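Sialyltransferase 0160 (Photobacterium damselae, PDB 4R84) probably transfers sialic acid from CMP-sialic acid to the galactose end of acceptor glycans, as a sialyltransferase of the GT-B structural group. Local coordinates at residues I124-L129 against K175-S180; I136-A141 against N148-S153. All blocks are in the same frame, centred on the assembly; numbering follows the deposited sequence.

Interaction 1 (I124-L129 against K175-S180); sequences IDHASL and KGNNTS
His126, just past the end of strand 106-125, meets Asn177 in the turn before the short strand 178-179, and they make a CH-pi contact: Asn177 CB sits over one face of the imidazole, 4.3 Å from the centroid of the His126 ring and 27° off its normal. The amide of Asn177 does not lie flat on the ring; the two planes are 46° apart, and ND2 comes to 3.8 Å from His126 CD2. With chi1 at 70°, His126 CG stands between its own backbone N and carbonyl carbon, which turns one ring face toward Asn177 CB. His207 meets the same imidazole edge-to-face.

The second packing pair is Ile124 and Thr179, which cross at about a right angle. The CD1 end of Ile124 presses on the hydroxyl of Thr179, CD1 to OG1 3.3 Å, while that hydroxyl is hydrogen-bonded to the backbone O of Asn211.

No direct hydrogen bond joins the segments; a water does so, 3.0 Å from His126 ND1 and donating to Asn177 O at 2.8 Å.

Each segment also has a turn of its own. Asp125 OD1, bonded also by Asn204 ND2, accepts from Ala127 N at 3.1 Å in an Asx turn, beyond which Ser128 belongs to the nucleotide-sugar pocket. His126, within it, packs on the type II' turn Lys175 to Asn178 of a beta hairpin, strands 169-175 and 178-179, in the Rossmann-like domain.

Interaction 2 (I136-A141 against N148-S153); sequences IHIIQA and NQRFVS
The guanidinium of Arg150 is gripped from several directions: NE forms a salt bridge with Glu121, and NH1 donates to the backbone O of Leu167. Toward helix 129-144, NH2 lies 3.0 Å from Ala141 O, obliquely to the guanidinium plane, and 3.2 Å from Ala141 CB. Ile138 O stands over the centre of one guanidinium face, 4.2 Å above its plane. The buried cation therefore has a carboxylate for a partner as well as carbonyl oxygens around it, and the negative charge of Glu121 would be expected to stabilise it there. Glu121 OE1 takes Arg150 NE and OE2 takes Asn148 ND2, so one carboxylate holds both residues at the start of the strand.

The aliphatic part of Arg150 packs on Ile138. Extended from CG to NE, it slides past Ile138 in the opposite direction, with CD 3.6 Å from Ile138 CG2. Ile138 CG1 lies anti to its carbonyl carbon (chi1 -74°), and the chain runs on extended to CD1, which reaches Val152 CG2 tip to tip at 4.1 Å.

Over these segments, 136-141 and 149-153, the axes approach to 11.0 Å and run nearly antiparallel, at 164°. This is the helix-on-sheet packing of a beta-alpha-beta unit, in which helix 129-144 connects the parallel neighbours 106-125 and 149-154, as in a Rossmann fold.

How the interactions relate
Interaction 1 and interaction 2 lie 16 Å apart between centres and share the sheet of one domain, where strands 106-125 and 149-154 run side by side. They meet directly at Asp125 N and Ser153 O, 3.0 Å apart, probably a hydrogen bond between these strands. In chain order, strand 106-125 enters interaction 1, helix 129-144 and strand 149-154 form interaction 2, and the chain then returns to interaction 1 at 175-180. Segment 124-129 leads to the bound CMP-3-fluoro-sialic acid: Ser128 touches it, while the side chain of His126, which makes the contact, is about 9 Å away. Interaction 2 packs the helix that starts just after Ser128.

Interaction 1 (I124-L129 against K175-S180)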
loop_
_atom_site.group_PDB
_atom_site.type_symbol
_atom_site.label_atom_id
_atom_site.label_comp_id
_atom_site.label_asym_id
_atom_site.label_seq_id
_atom_site.Cartn_x
_atom_site.Cartn_y
_atom_site.Cartn_z
ATOM N N ILE A 124 6.235 2.856 -6.347
ATOM C CA ILE A 124 6.173 2.284 -7.690
ATOM C C ILE A 124 5.185 1.133 -7.721
ATOM O O ILE A 124 5.338 0.185 -6.953
ATOM C CB ILE A 124 7.534 1.761 -8.156
ATOM C CG1 ILE A 124 8.615 2.828 -7.985
ATOM C CG2 ILE A 124 7.459 1.308 -9.635
ATOM C CD1 ILE A 124 10.007 2.254 -7.939
ATOM N N ASP A 125 4.179 1.212 -8.586
ATOM C CA ASP A 125 3.220 0.104 -8.707
ATOM C C ASP A 125 2.443 0.196 -9.999
ATOM O O ASP A 125 2.132 1.284 -10.470
ATOM C CB ASP A 125 2.238 0.086 -7.543
ATOM C CG ASP A 125 1.258 -1.080 -7.628
ATOM O OD1 ASP A 125 1.692 -2.200 -7.963
ATOM O OD2 ASP A 125 0.065 -0.869 -7.349
ATOM N N HIS A 126 2.098 -0.965 -10.546
ATOM C CA HIS A 126 1.330 -1.011 -11.772
ATOM C C HIS A 126 -0.043 -1.644 -11.533
ATOM O O HIS A 126 -0.839 -1.758 -12.453
ATOM C CB HIS A 126 2.081 -1.806 -12.842
ATOM C CG HIS A 126 2.157 -3.275 -12.555
ATOM N ND1 HIS A 126 2.958 -3.803 -11.563
ATOM C CD2 HIS A 126 1.521 -4.327 -13.127
ATOM C CE1 HIS A 126 2.818 -5.116 -11.541
ATOM N NE2 HIS A 126 1.948 -5.459 -12.476
ATOM N N ALA A 127 -0.312 -2.046 -10.300
ATOM C CA ALA A 127 -1.572 -2.709 -9.970
ATOM C C ALA A 127 -2.503 -1.760 -9.202
ATOM O O ALA A 127 -2.488 -0.546 -9.431
ATOM C CB ALA A 127 -1.307 -3.971 -9.170
ATOM N N SER A 128 -3.348 -2.308 -8.333
ATOM C CA SER A 128 -4.282 -1.473 -7.585
ATOM C C SER A 128 -4.000 -1.477 -6.103
ATOM O O SER A 128 -3.823 -0.424 -5.494
ATOM C CB SER A 128 -5.728 -1.928 -7.811
ATOM O OG SER A 128 -6.179 -1.538 -9.088
ATOM N N LEU A 129 -3.993 -2.669 -5.531
ATOM C CA LEU A 129 -3.916 -2.835 -4.084
ATOM C C LEU A 129 -2.651 -2.190 -3.462
ATOM O O LEU A 129 -2.773 -1.413 -2.513
ATOM C CB LEU A 129 -4.005 -4.337 -3.740
ATOM C CG LEU A 129 -4.094 -4.616 -2.238
ATOM C CD1 LEU A 129 -5.185 -3.750 -1.611
ATOM C CD2 LEU A 129 -4.336 -6.108 -2.010
ATOM N N LYS A 175 8.012 2.842 -17.143
ATOM C CA LYS A 175 8.390 2.219 -18.411
ATOM C C LYS A 175 7.629 0.911 -18.510
ATOM O O LYS A 175 8.019 -0.105 -17.923
ATOM C CB LYS A 175 9.893 1.984 -18.484
ATOM C CG LYS A 175 10.394 1.358 -19.784
ATOM C CD LYS A 175 11.933 1.329 -19.786
ATOM C CE LYS A 175 12.515 0.767 -21.078
ATOM N NZ LYS A 175 12.219 -0.680 -21.244
ATOM N N GLY A 176 6.516 0.952 -19.227
ATOM C CA GLY A 176 5.612 -0.179 -19.225
ATOM C C GLY A 176 4.974 -0.335 -17.858
ATOM O O GLY A 176 4.155 0.487 -17.450
ATOM N N ASN A 177 5.362 -1.400 -17.165
ATOM C CA ASN A 177 4.870 -1.692 -15.823
ATOM C C ASN A 177 5.871 -1.347 -14.735
ATOM O O ASN A 177 5.584 -1.476 -13.541
ATOM C CB ASN A 177 4.518 -3.170 -15.708
ATOM C CG ASN A 177 3.370 -3.555 -16.582
ATOM O OD1 ASN A 177 3.421 -4.546 -17.337
ATOM N ND2 ASN A 177 2.313 -2.788 -16.489
ATOM N N ASN A 178 7.052 -0.916 -15.135
ATOM C CA ASN A 178 8.127 -0.822 -14.152
ATOM C C ASN A 178 8.834 0.508 -14.087
ATOM O O ASN A 178 8.582 1.409 -14.870
ATOM C CB ASN A 178 9.142 -1.920 -14.430
ATOM C CG ASN A 178 8.506 -3.293 -14.406
ATOM O OD1 ASN A 178 8.393 -3.945 -15.441
ATOM N ND2 ASN A 178 8.073 -3.734 -13.223
ATOM N N THR A 179 9.733 0.598 -13.117
ATOM C CA THR A 179 10.512 1.810 -12.877
ATOM C C THR A 179 11.081 2.386 -14.166
ATOM O O THR A 179 11.675 1.657 -14.967
ATOM C CB THR A 179 11.654 1.500 -11.938
ATOM O OG1 THR A 179 11.115 0.962 -10.735
ATOM C CG2 THR A 179 12.453 2.774 -11.620
ATOM N N SER A 180 10.871 3.681 -14.365
ATOM C CA SER A 180 11.339 4.355 -15.573
ATOM C C SER A 180 12.736 4.939 -15.419
ATOM O O SER A 180 13.187 5.256 -14.310
ATOM C CB SER A 180 10.369 5.469 -15.967
ATOM O OG SER A 180 10.334 6.493 -14.984
HETATM O O HOH W 1 5.297 -2.105 -10.812
#

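Interaction 2 (I136-A141 against N148-S153)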
loop_
_atom_site.group_PDB
_atom_site.type_symbol
_atom_site.label_atom_id
_atom_site.label_comp_id
_atom_site.label_asym_id
_atom_site.label_seq_id
_atom_site.Cartn_x
_atom_site.Cartn_y
_atom_site.Cartn_z
ATOM N N ILE A 136 -2.882 5.558 1.263
ATOM C CA ILE A 136 -3.244 5.784 2.661
ATOM C C ILE A 136 -2.010 6.172 3.462
ATOM O O ILE A 136 -2.028 7.136 4.243
ATOM C CB ILE A 136 -3.870 4.532 3.299
ATOM C CG1 ILE A 136 -5.164 4.144 2.577
ATOM C CG2 ILE A 136 -4.077 4.770 4.811
ATOM C CD1 ILE A 136 -6.334 5.019 2.901
ATOM N N HIS A 137 -0.912 5.466 3.219
ATOM C CA HIS A 137 0.314 5.756 3.950
ATOM C C HIS A 137 0.805 7.179 3.668
ATOM O O HIS A 137 1.237 7.895 4.589
ATOM C CB HIS A 137 1.409 4.754 3.596
ATOM C CG HIS A 137 2.718 5.067 4.249
ATOM N ND1 HIS A 137 3.004 4.701 5.547
ATOM C CD2 HIS A 137 3.792 5.767 3.807
ATOM C CE1 HIS A 137 4.215 5.132 5.864
ATOM N NE2 HIS A 137 4.712 5.781 4.825
ATOM N N ILE A 138 0.733 7.585 2.400
ATOM C CA ILE A 138 1.143 8.928 1.980
ATOM C C ILE A 138 0.311 9.996 2.679
ATOM O O ILE A 138 0.833 11.014 3.142
ATOM C CB ILE A 138 1.031 9.086 0.440
ATOM C CG1 ILE A 138 2.177 8.329 -0.237
ATOM C CG2 ILE A 138 1.058 10.552 0.024
ATOM C CD1 ILE A 138 2.119 8.269 -1.774
ATOM N N ILE A 139 -0.991 9.766 2.768
ATOM C CA ILE A 139 -1.856 10.751 3.396
ATOM C C ILE A 139 -1.495 10.911 4.873
ATOM O O ILE A 139 -1.437 12.039 5.383
ATOM C CB ILE A 139 -3.328 10.367 3.209
ATOM C CG1 ILE A 139 -3.694 10.535 1.738
ATOM C CG2 ILE A 139 -4.237 11.256 4.069
ATOM C CD1 ILE A 139 -5.017 9.847 1.368
ATOM N N GLN A 140 -1.204 9.797 5.541
ATOM C CA GLN A 140 -0.739 9.844 6.927
ATOM C C GLN A 140 0.620 10.536 7.014
ATOM O O GLN A 140 0.859 11.363 7.892
ATOM C CB GLN A 140 -0.600 8.443 7.521
ATOM C CG GLN A 140 -1.896 7.609 7.601
ATOM C CD GLN A 140 -1.602 6.118 7.808
ATOM O OE1 GLN A 140 -0.485 5.659 7.573
ATOM N NE2 GLN A 140 -2.606 5.362 8.236
ATOM N N ALA A 141 1.511 10.165 6.104
ATOM C CA ALA A 141 2.904 10.626 6.160
ATOM C C ALA A 141 3.079 12.109 5.853
ATOM O O ALA A 141 4.052 12.727 6.311
ATOM C CB ALA A 141 3.770 9.782 5.208
ATOM N N ASN A 148 9.097 15.569 3.970
ATOM C CA ASN A 148 9.487 14.517 3.025
ATOM C C ASN A 148 8.965 14.748 1.615
ATOM O O ASN A 148 7.789 15.059 1.430
ATOM C CB ASN A 148 8.997 13.144 3.499
ATOM C CG ASN A 148 9.729 12.661 4.735
ATOM O OD1 ASN A 148 10.446 13.426 5.386
ATOM N ND2 ASN A 148 9.557 11.399 5.065
ATOM N N GLN A 149 9.849 14.585 0.631
ATOM C CA GLN A 149 9.466 14.579 -0.771
ATOM C C GLN A 149 9.076 13.150 -1.175
ATOM O O GLN A 149 9.625 12.180 -0.657
ATOM C CB GLN A 149 10.619 15.083 -1.637
ATOM C CG GLN A 149 10.303 15.170 -3.112
ATOM C CD GLN A 149 9.182 16.136 -3.405
ATOM O OE1 GLN A 149 9.078 17.203 -2.779
ATOM N NE2 GLN A 149 8.315 15.761 -4.350
ATOM N N ARG A 150 8.118 13.044 -2.089
ATOM C CA ARG A 150 7.621 11.750 -2.547
ATOM C C ARG A 150 7.675 11.702 -4.055
ATOM O O ARG A 150 7.227 12.634 -4.720
ATOM C CB ARG A 150 6.181 11.509 -2.074
ATOM C CG ARG A 150 6.016 11.659 -0.561
ATOM C CD ARG A 150 4.622 11.299 0.016
ATOM N NE ARG A 150 4.842 11.269 1.455
ATOM C CZ ARG A 150 4.805 12.332 2.257
ATOM N NH1 ARG A 150 4.370 13.511 1.823
ATOM N NH2 ARG A 150 5.141 12.186 3.523
ATOM N N PHE A 151 8.248 10.623 -4.589
ATOM C CA PHE A 151 8.235 10.389 -6.028
ATOM C C PHE A 151 7.285 9.239 -6.268
ATOM O O PHE A 151 7.465 8.192 -5.663
ATOM C CB PHE A 151 9.617 10.031 -6.557
ATOM C CG PHE A 151 10.600 11.181 -6.562
ATOM C CD1 PHE A 151 10.213 12.460 -6.204
ATOM C CD2 PHE A 151 11.896 10.974 -6.999
ATOM C CE1 PHE A 151 11.121 13.518 -6.234
ATOM C CE2 PHE A 151 12.826 12.044 -7.025
ATOM C CZ PHE A 151 12.422 13.305 -6.653
ATOM N N VAL A 152 6.313 9.412 -7.162
ATOM C CA VAL A 152 5.244 8.414 -7.317
ATOM C C VAL A 152 5.041 8.001 -8.772
ATOM O O VAL A 152 4.783 8.838 -9.642
ATOM C CB VAL A 152 3.900 8.931 -6.757
ATOM C CG1 VAL A 152 2.796 7.870 -6.975
ATOM C CG2 VAL A 152 3.989 9.258 -5.245
ATOM N N SER A 153 5.127 6.692 -9.013
ATOM C CA SER A 153 4.852 6.111 -10.328
ATOM C C SER A 153 3.832 5.014 -10.195
ATOM O O SER A 153 4.190 3.877 -9.891
ATOM C CB SER A 153 6.131 5.549 -10.950
ATOM O OG SER A 153 6.991 6.615 -11.320
#